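Local coordinates for calcium binding protein (PDB 5FWZ) that probably binds calcium through EF-hands in another part of the protein, the piece described here being its dynein light chain-like domain, at residues 64-69 / 85-90; 77-82 / 92-97. All blocks are in the same frame, centred on the assembly; numbering follows the deposited sequence. Where two conformers were deposited one is given.

Contact 1. Residues 64-69 / 85-90; sequences ILTGSY and YGRHIC. With HG (mercury (II) ion), chain B.
In the antiparallel sheet of the dynein light chain-like fold, the end of strand 60-65 meets the start of strand 88-94 just after the type II' turn from Tyr85 to His88. Leu65 and Ile89 form the hydrogen-bonded pair: Leu65 N donates to Ile89 O at 2.9 Å in the carbonyl plane. Ile89 N returns a straighter bond to Leu65 O (N-H...O 163°). Ile64 and Cys90 follow as a non-hydrogen-bonded pair.

Ile89 is gripped on its own face of the sheet. Its CB lies 4.0 Å from Leu65 CG, while CG2, anti to the backbone N, meets Tyr69 CE1 obliquely at 3.8 Å. Ile89 CD1, at the end of the CG1 branch, lies 3.4 Å from Gly67 O and also touches the Tyr69 ring. Leu65 CG sits between the backbone N and the carbonyl carbon (chi1 73°), which keeps it beside Ile89. Past the last paired residues, Thr66 CG2 rests 3.8 Å from His88 CD2, the two side chains running alongside each other; the imidazole NE2 is held by Asp38 and Thr66 OG1 by Ser68 N of the second subunit. Across the sheet from Ile89, in the conformer given, Cys90 SG binds the mercury ion of this derivative at 2.5 Å, with Cys62 as the other ligand.

Ile64 and Cys90 pack against Phe27 of helix 17-33, and Ile64 also reaches Val44 and Ala45 of helix 41-56. Beyond strand 60-65, Ile64, Leu65 and Tyr69 pair with an antiparallel strand of the second subunit, so the sheet continues across the dimer.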
ATOM      1  N   ILE A  64      -1.284   1.943   6.149  1.00 26.81           N
ATOM      2  CA  ILE A  64      -2.336   1.672   7.112  1.00 26.09           C
ATOM      3  C   ILE A  64      -3.643   1.956   6.416  1.00 26.26           C
ATOM      4  O   ILE A  64      -3.735   2.911   5.670  1.00 28.01           O
ATOM      5  CB  ILE A  64      -2.209   2.516   8.389  1.00 25.02           C
ATOM      6  CG1 ILE A  64      -0.853   2.242   9.053  1.00 24.40           C
ATOM      7  CG2 ILE A  64      -3.367   2.234   9.343  1.00 24.15           C
ATOM      8  CD1 ILE A  64      -0.459   3.269  10.078  1.00 24.54           C
ATOM      9  N   LEU A  65      -4.649   1.123   6.635  1.00 26.07           N
ATOM     10  CA  LEU A  65      -5.892   1.297   5.923  1.00 28.16           C
ATOM     11  C   LEU A  65      -7.073   0.735   6.687  1.00 28.92           C
ATOM     12  O   LEU A  65      -6.911  -0.049   7.599  1.00 28.39           O
ATOM     13  CB  LEU A  65      -5.789   0.673   4.512  1.00 27.49           C
ATOM     14  CG  LEU A  65      -5.784  -0.851   4.370  1.00 27.24           C
ATOM     15  CD1 LEU A  65      -7.162  -1.373   4.010  1.00 28.07           C
ATOM     16  CD2 LEU A  65      -4.819  -1.316   3.303  1.00 26.28           C
ATOM     17  N   THR A  66      -8.256   1.191   6.317  1.00 30.29           N
ATOM     18  CA  THR A  66      -9.507   0.613   6.773  1.00 33.46           C
ATOM     19  C   THR A  66     -10.199   0.097   5.523  1.00 34.71           C
ATOM     20  O   THR A  66      -9.907   0.530   4.417  1.00 40.70           O
ATOM     21  CB  THR A  66     -10.387   1.654   7.492  1.00 33.16           C
ATOM     22  OG1 THR A  66     -10.895   2.608   6.552  1.00 35.76           O
ATOM     23  CG2 THR A  66      -9.584   2.382   8.549  1.00 33.11           C
ATOM     24  N   GLY A  67     -11.104  -0.832   5.692  1.00 34.51           N
ATOM     25  CA  GLY A  67     -11.763  -1.446   4.557  1.00 34.40           C
ATOM     26  C   GLY A  67     -10.969  -2.598   4.025  1.00 33.38           C
ATOM     27  O   GLY A  67     -10.160  -3.179   4.732  1.00 35.26           O
ATOM     28  N   SER A  68     -11.242  -2.937   2.778  1.00 34.27           N
ATOM     29  CA  SER A  68     -10.584  -4.045   2.080  1.00 34.29           C
ATOM     30  C   SER A  68      -9.415  -3.576   1.251  1.00 31.39           C
ATOM     31  O   SER A  68      -9.270  -2.397   1.024  1.00 35.11           O
ATOM     32  CB  SER A  68     -11.597  -4.716   1.182  1.00 34.21           C
ATOM     33  OG  SER A  68     -12.704  -5.065   1.983  1.00 35.84           O
ATOM     34  N   TYR A  69      -8.592  -4.506   0.796  1.00 28.52           N
ATOM     35  CA  TYR A  69      -7.451  -4.177  -0.039  1.00 28.15           C
ATOM     36  C   TYR A  69      -7.019  -5.380  -0.885  1.00 27.55           C
ATOM     37  O   TYR A  69      -7.232  -6.532  -0.514  1.00 28.45           O
ATOM     38  CB  TYR A  69      -6.268  -3.653   0.828  1.00 26.91           C
ATOM     39  CG  TYR A  69      -5.564  -4.754   1.568  1.00 25.88           C
ATOM     40  CD1 TYR A  69      -6.141  -5.334   2.695  1.00 26.07           C
ATOM     41  CD2 TYR A  69      -4.369  -5.295   1.092  1.00 24.96           C
ATOM     42  CE1 TYR A  69      -5.517  -6.377   3.363  1.00 24.59           C
ATOM     43  CE2 TYR A  69      -3.755  -6.352   1.751  1.00 23.94           C
ATOM     44  CZ  TYR A  69      -4.341  -6.887   2.880  1.00 23.30           C
ATOM     45  OH  TYR A  69      -3.746  -7.916   3.559  1.00 24.22           O
ATOM     46  N   TYR A  85      -5.271  -4.872  13.424  1.00 26.75           N
ATOM     47  CA  TYR A  85      -5.461  -4.517  14.836  1.00 27.86           C
ATOM     48  C   TYR A  85      -6.727  -3.656  14.907  1.00 29.17           C
ATOM     49  O   TYR A  85      -6.686  -2.514  14.481  1.00 31.68           O
ATOM     50  CB  TYR A  85      -4.263  -3.717  15.345  1.00 27.46           C
ATOM     51  CG  TYR A  85      -4.419  -3.192  16.758  1.00 29.59           C
ATOM     52  CD1 TYR A  85      -4.775  -4.054  17.808  1.00 33.41           C
ATOM     53  CD2 TYR A  85      -4.187  -1.844  17.073  1.00 30.45           C
ATOM     54  CE1 TYR A  85      -4.917  -3.585  19.115  1.00 31.38           C
ATOM     55  CE2 TYR A  85      -4.320  -1.371  18.376  1.00 29.32           C
ATOM     56  CZ  TYR A  85      -4.689  -2.248  19.376  1.00 30.45           C
ATOM     57  OH  TYR A  85      -4.829  -1.821  20.648  1.00 32.99           O
ATOM     58  N   GLY A  86      -7.838  -4.195  15.416  1.00 29.16           N
ATOM     59  CA  GLY A  86      -9.092  -3.466  15.493  1.00 28.39           C
ATOM     60  C   GLY A  86      -9.543  -3.131  14.087  1.00 31.17           C
ATOM     61  O   GLY A  86      -9.595  -4.016  13.242  1.00 30.43           O
ATOM     62  N   ARG A  87      -9.828  -1.850  13.844  1.00 34.05           N
ATOM     63  CA  ARG A  87     -10.274  -1.345  12.526  1.00 39.50           C
ATOM     64  C   ARG A  87      -9.181  -1.163  11.489  1.00 37.98           C
ATOM     65  O   ARG A  87      -9.491  -0.967  10.325  1.00 39.28           O
ATOM     66  CB  ARG A  87     -10.923   0.045  12.656  1.00 42.74           C
ATOM     67  CG  ARG A  87     -12.280   0.068  13.317  1.00 46.92           C
ATOM     68  CD  ARG A  87     -12.833   1.487  13.392  1.00 50.33           C
ATOM     69  NE  ARG A  87     -11.928   2.430  14.089  1.00 50.36           N
ATOM     70  CZ  ARG A  87     -11.314   3.485  13.543  1.00 48.19           C
ATOM     71  NH1 ARG A  87     -11.465   3.802  12.256  1.00 47.05           N
ATOM     72  NH2 ARG A  87     -10.535   4.253  14.305  1.00 50.78           N
ATOM     73  N   HIS A  88      -7.926  -1.157  11.911  1.00 35.98           N
ATOM     74  CA  HIS A  88      -6.829  -0.809  11.029  1.00 37.53           C
ATOM     75  C   HIS A  88      -6.084  -2.044  10.528  1.00 34.45           C
ATOM     76  O   HIS A  88      -5.710  -2.912  11.311  1.00 34.39           O
ATOM     77  CB  HIS A  88      -5.881   0.147  11.745  1.00 40.50           C
ATOM     78  CG  HIS A  88      -6.534   1.435  12.142  1.00 45.65           C
ATOM     79  ND1 HIS A  88      -6.814   1.759  13.454  1.00 46.61           N
ATOM     80  CD2 HIS A  88      -6.995   2.466  11.392  1.00 44.25           C
ATOM     81  CE1 HIS A  88      -7.396   2.943  13.495  1.00 44.44           C
ATOM     82  NE2 HIS A  88      -7.524   3.388  12.258  1.00 44.21           N
ATOM     83  N   ILE A  89      -5.923  -2.112   9.211  1.00 29.01           N
ATOM     84  CA  ILE A  89      -5.054  -3.054   8.568  1.00 27.77           C
ATOM     85  C   ILE A  89      -3.713  -2.357   8.352  1.00 27.10           C
ATOM     86  O   ILE A  89      -3.649  -1.193   7.979  1.00 27.15           O
ATOM     87  CB  ILE A  89      -5.645  -3.580   7.229  1.00 27.09           C
ATOM     88  CG1 ILE A  89      -6.884  -4.452   7.506  1.00 29.56           C
ATOM     89  CG2 ILE A  89      -4.581  -4.321   6.402  1.00 25.83           C
ATOM     90  CD1 ILE A  89      -7.695  -4.854   6.274  1.00 31.67           C
ATOM     91  N   CYS A  90      -2.648  -3.101   8.550  1.00 26.72           N
ATOM     92  CA  CYS A  90      -1.302  -2.584   8.433  0.50 28.06           C
ATOM     93  C   CYS A  90      -0.524  -3.435   7.455  1.00 27.71           C
ATOM     94  O   CYS A  90      -0.456  -4.646   7.622  1.00 29.96           O
ATOM     95  CB  CYS A  90      -0.624  -2.634   9.790  0.50 29.51           C
ATOM     96  SG  CYS A  90       0.984  -1.853   9.775  0.50 32.58           S
TER
HETATM   97 HG    HG B1189       2.970  -0.712   8.757  1.00 48.35          HG

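Contact 2. Residues 77-82 / 92-97; sequences PFLSIQ and AWRTPR
Phe78 meets Trp93 where segment 77-82 leads into strand 80-85, the first arm of a β-hairpin whose second arm is strand 88-94. Phe78 CE2 comes 3.5 Å from Trp93 CB, which lies in the phenyl plane at the ring edge. The ring and the five-membered ring of Trp93 are steeply inclined, their planes at 83° and their centroids 5.5 Å apart. Leu79 runs beside Arg94, its CD1 over one face of the guanidinium and 3.5 Å from Arg94 NH1. The arginine chain bends at chi2 (-129°) and again at chi3, which turns its flat end toward Leu79.

Arg94 N donates to Leu79 O at 3.0 Å. Next, Ser80 and Trp93 make a close non-hydrogen-bonded pair, Ser80 CB lying 4.0 Å from Trp93 CB. Ser80 OG sits above one face of the Phe78 ring. Ile81 and Ala92 form the hydrogen-bonded pair on the other face: Ile81 N donates to Ala92 O at 2.8 Å, and Ala92 N to Ile81 O at 3.0 Å. Ile81 CG2 touches Ala92 CB, while the end of the Ile81 side chain leads away, the residue packing on Gln20 and Val23 of helix 17-33.

The two faces thus differ in chemistry. Phe78 and Trp93 join Phe73 in an aromatic cluster on one; on the other, small Ala92 beside branched Ile81 continues an apolar layer. At its end Leu79 probably screens the Arg94 guanidinium in part from water, while Arg94 NH2 is hydrogen-bonded to Tyr56 O.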
ATOM      1  N   PRO A  77      10.218 -13.487  -3.739  1.00109.37           N
ATOM      2  CA  PRO A  77      10.144 -13.313  -2.277  1.00106.35           C
ATOM      3  C   PRO A  77      10.917 -12.099  -1.703  1.00 99.45           C
ATOM      4  O   PRO A  77      12.049 -11.811  -2.104  1.00102.14           O
ATOM      5  CB  PRO A  77      10.720 -14.632  -1.740  1.00108.06           C
ATOM      6  CG  PRO A  77      11.653 -15.097  -2.798  1.00109.36           C
ATOM      7  CD  PRO A  77      11.045 -14.659  -4.102  1.00111.84           C
ATOM      8  N   PHE A  78      10.288 -11.446  -0.732  1.00 83.60           N
ATOM      9  CA  PHE A  78      10.739 -10.185  -0.151  1.00 72.33           C
ATOM     10  C   PHE A  78      10.110 -10.159   1.241  1.00 62.25           C
ATOM     11  O   PHE A  78       9.048 -10.763   1.438  1.00 62.49           O
ATOM     12  CB  PHE A  78      10.237  -8.999  -1.004  1.00 71.59           C
ATOM     13  CG  PHE A  78       8.727  -8.924  -1.106  1.00 70.50           C
ATOM     14  CD1 PHE A  78       8.018  -9.848  -1.870  1.00 75.41           C
ATOM     15  CD2 PHE A  78       8.007  -7.967  -0.413  1.00 65.88           C
ATOM     16  CE1 PHE A  78       6.631  -9.811  -1.960  1.00 72.16           C
ATOM     17  CE2 PHE A  78       6.611  -7.921  -0.506  1.00 67.13           C
ATOM     18  CZ  PHE A  78       5.925  -8.840  -1.278  1.00 67.14           C
ATOM     19  N   LEU A  79      10.746  -9.468   2.187  1.00 53.05           N
ATOM     20  CA  LEU A  79      10.288  -9.408   3.598  1.00 42.27           C
ATOM     21  C   LEU A  79       8.928  -8.680   3.688  1.00 37.35           C
ATOM     22  O   LEU A  79       8.843  -7.538   3.224  1.00 33.35           O
ATOM     23  CB  LEU A  79      11.316  -8.657   4.441  1.00 41.56           C
ATOM     24  CG  LEU A  79      12.717  -9.296   4.589  1.00 43.76           C
ATOM     25  CD1 LEU A  79      13.760  -8.825   3.575  1.00 44.37           C
ATOM     26  CD2 LEU A  79      13.265  -9.043   5.987  1.00 44.31           C
ATOM     27  N   SER A  80       7.878  -9.334   4.228  1.00 29.91           N
ATOM     28  CA  SER A  80       6.525  -8.764   4.221  1.00 29.24           C
ATOM     29  C   SER A  80       5.677  -9.149   5.407  1.00 26.33           C
ATOM     30  O   SER A  80       5.810 -10.228   5.948  1.00 26.48           O
ATOM     31  CB  SER A  80       5.749  -9.142   2.937  1.00 30.06           C
ATOM     32  OG  SER A  80       5.784 -10.541   2.683  1.00 32.91           O
ATOM     33  N   ILE A  81       4.770  -8.258   5.778  1.00 24.54           N
ATOM     34  CA  ILE A  81       3.864  -8.526   6.869  1.00 24.74           C
ATOM     35  C   ILE A  81       2.561  -7.774   6.685  1.00 25.28           C
ATOM     36  O   ILE A  81       2.570  -6.591   6.346  1.00 26.04           O
ATOM     37  CB  ILE A  81       4.519  -8.234   8.250  1.00 23.41           C
ATOM     38  CG1 ILE A  81       3.607  -8.689   9.396  1.00 24.20           C
ATOM     39  CG2 ILE A  81       4.860  -6.781   8.422  1.00 23.14           C
ATOM     40  CD1 ILE A  81       4.270  -8.648  10.768  1.00 24.00           C
ATOM     41  N   GLN A  82       1.445  -8.466   6.933  1.00 24.91           N
ATOM     42  CA  GLN A  82       0.109  -7.884   6.814  1.00 24.54           C
ATOM     43  C   GLN A  82      -0.752  -8.349   7.959  1.00 22.99           C
ATOM     44  O   GLN A  82      -0.901  -9.548   8.107  1.00 22.46           O
ATOM     45  CB  GLN A  82      -0.559  -8.356   5.528  1.00 26.53           C
ATOM     46  CG  GLN A  82       0.135  -7.921   4.248  1.00 28.15           C
ATOM     47  CD  GLN A  82      -0.433  -8.649   3.024  1.00 28.87           C
ATOM     48  OE1 GLN A  82      -1.615  -8.601   2.739  1.00 28.64           O
ATOM     49  NE2 GLN A  82       0.419  -9.352   2.336  1.00 31.91           N
ATOM     50  N   ALA A  92       3.228  -3.836   5.413  1.00 24.56           N
ATOM     51  CA  ALA A  92       4.581  -3.398   5.410  1.00 24.83           C
ATOM     52  C   ALA A  92       5.426  -4.418   4.672  1.00 25.29           C
ATOM     53  O   ALA A  92       5.275  -5.640   4.864  1.00 25.52           O
ATOM     54  CB  ALA A  92       5.077  -3.163   6.834  1.00 23.69           C
ATOM     55  N   TRP A  93       6.299  -3.911   3.806  1.00 24.51           N
ATOM     56  CA  TRP A  93       7.234  -4.745   3.091  1.00 25.59           C
ATOM     57  C   TRP A  93       8.490  -3.967   2.706  1.00 27.44           C
ATOM     58  O   TRP A  93       8.507  -2.733   2.669  1.00 27.03           O
ATOM     59  CB  TRP A  93       6.568  -5.403   1.876  1.00 26.52           C
ATOM     60  CG  TRP A  93       6.158  -4.462   0.786  1.00 28.98           C
ATOM     61  CD1 TRP A  93       6.832  -4.221  -0.380  1.00 28.72           C
ATOM     62  CD2 TRP A  93       4.995  -3.624   0.756  1.00 29.20           C
ATOM     63  NE1 TRP A  93       6.175  -3.276  -1.122  1.00 28.41           N
ATOM     64  CE2 TRP A  93       5.041  -2.895  -0.461  1.00 31.11           C
ATOM     65  CE3 TRP A  93       3.940  -3.398   1.639  1.00 31.88           C
ATOM     66  CZ2 TRP A  93       4.050  -1.964  -0.826  1.00 33.85           C
ATOM     67  CZ3 TRP A  93       2.961  -2.456   1.302  1.00 34.50           C
ATOM     68  CH2 TRP A  93       3.017  -1.758   0.069  1.00 36.88           C
ATOM     69  N   ARG A  94       9.552  -4.718   2.470  1.00 30.67           N
ATOM     70  CA  ARG A  94      10.874  -4.151   2.306  1.00 34.28           C
ATOM     71  C   ARG A  94      11.280  -4.198   0.843  1.00 33.02           C
ATOM     72  O   ARG A  94      11.135  -5.239   0.202  1.00 33.86           O
ATOM     73  CB  ARG A  94      11.874  -4.927   3.145  1.00 36.60           C
ATOM     74  CG  ARG A  94      13.152  -4.138   3.388  1.00 40.82           C
ATOM     75  CD  ARG A  94      14.381  -4.936   3.032  1.00 42.62           C
ATOM     76  NE  ARG A  94      15.249  -5.134   4.164  1.00 50.24           N
ATOM     77  CZ  ARG A  94      16.275  -5.984   4.187  1.00 50.50           C
ATOM     78  NH1 ARG A  94      16.572  -6.753   3.146  1.00 50.40           N
ATOM     79  NH2 ARG A  94      17.013  -6.062   5.278  1.00 51.23           N
ATOM     80  N   THR A  95      11.740  -3.053   0.335  1.00 32.73           N
ATOM     81  CA  THR A  95      12.289  -2.896  -1.015  1.00 32.80           C
ATOM     82  C   THR A  95      13.796  -2.500  -0.990  1.00 34.91           C
ATOM     83  O   THR A  95      14.258  -1.898   0.005  1.00 29.73           O
ATOM     84  CB  THR A  95      11.519  -1.798  -1.769  1.00 33.07           C
ATOM     85  OG1 THR A  95      11.354  -0.660  -0.936  1.00 31.53           O
ATOM     86  CG2 THR A  95      10.151  -2.277  -2.159  1.00 36.50           C
ATOM     87  N   PRO A  96      14.540  -2.779  -2.100  1.00 37.36           N
ATOM     88  CA  PRO A  96      16.007  -2.557  -2.188  1.00 39.31           C
ATOM     89  C   PRO A  96      16.500  -1.134  -1.948  1.00 42.35           C
ATOM     90  O   PRO A  96      15.785  -0.188  -2.251  1.00 41.30           O
ATOM     91  CB  PRO A  96      16.363  -2.970  -3.633  1.00 37.92           C
ATOM     92  CG  PRO A  96      15.228  -3.809  -4.098  1.00 38.73           C
ATOM     93  CD  PRO A  96      14.011  -3.301  -3.380  1.00 39.22           C
ATOM     94  N   ARG A  97      17.735  -1.041  -1.433  1.00 51.45           N
ATOM     95  CA  ARG A  97      18.527   0.191  -1.139  1.00 54.55           C
ATOM     96  C   ARG A  97      18.469   0.618   0.329  1.00 56.10           C
ATOM     97  O   ARG A  97      19.504   0.765   0.990  1.00 57.23           O
ATOM     98  CB  ARG A  97      18.202   1.379  -2.051  1.00 57.88           C
ATOM     99  CG  ARG A  97      18.359   1.079  -3.533  1.00 59.86           C
ATOM    100  CD  ARG A  97      18.538   2.364  -4.318  1.00 64.16           C
ATOM    101  NE  ARG A  97      19.955   2.675  -4.386  1.00 73.19           N
ATOM    102  CZ  ARG A  97      20.833   2.042  -5.167  1.00 79.82           C
ATOM    103  NH1 ARG A  97      20.451   1.056  -5.986  1.00 81.79           N
ATOM    104  NH2 ARG A  97      22.112   2.400  -5.134  1.00 85.74           N
TER

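In the fold
Contacts 1 and 2 use opposite ends of strand 88-94, with centres 18 Å apart: contact 1 joins it to strand 60-65, contact 2 to strand 80-85, its other neighbour in the sheet. They touch directly where Tyr69 OH lies 2.4 Å from Gln82 OE1, a probable hydrogen bond modelled too short for its length to be taken literally; Tyr69 also packs on Leu91 of strand 88-94. The side chain of Ala92 in contact 2, two residues on from Cys90, comes within about 4 Å of the mercury ion. Both contacts reach the second subunit, contact 2 by packing of Trp93, Thr95, Pro96 and Arg97.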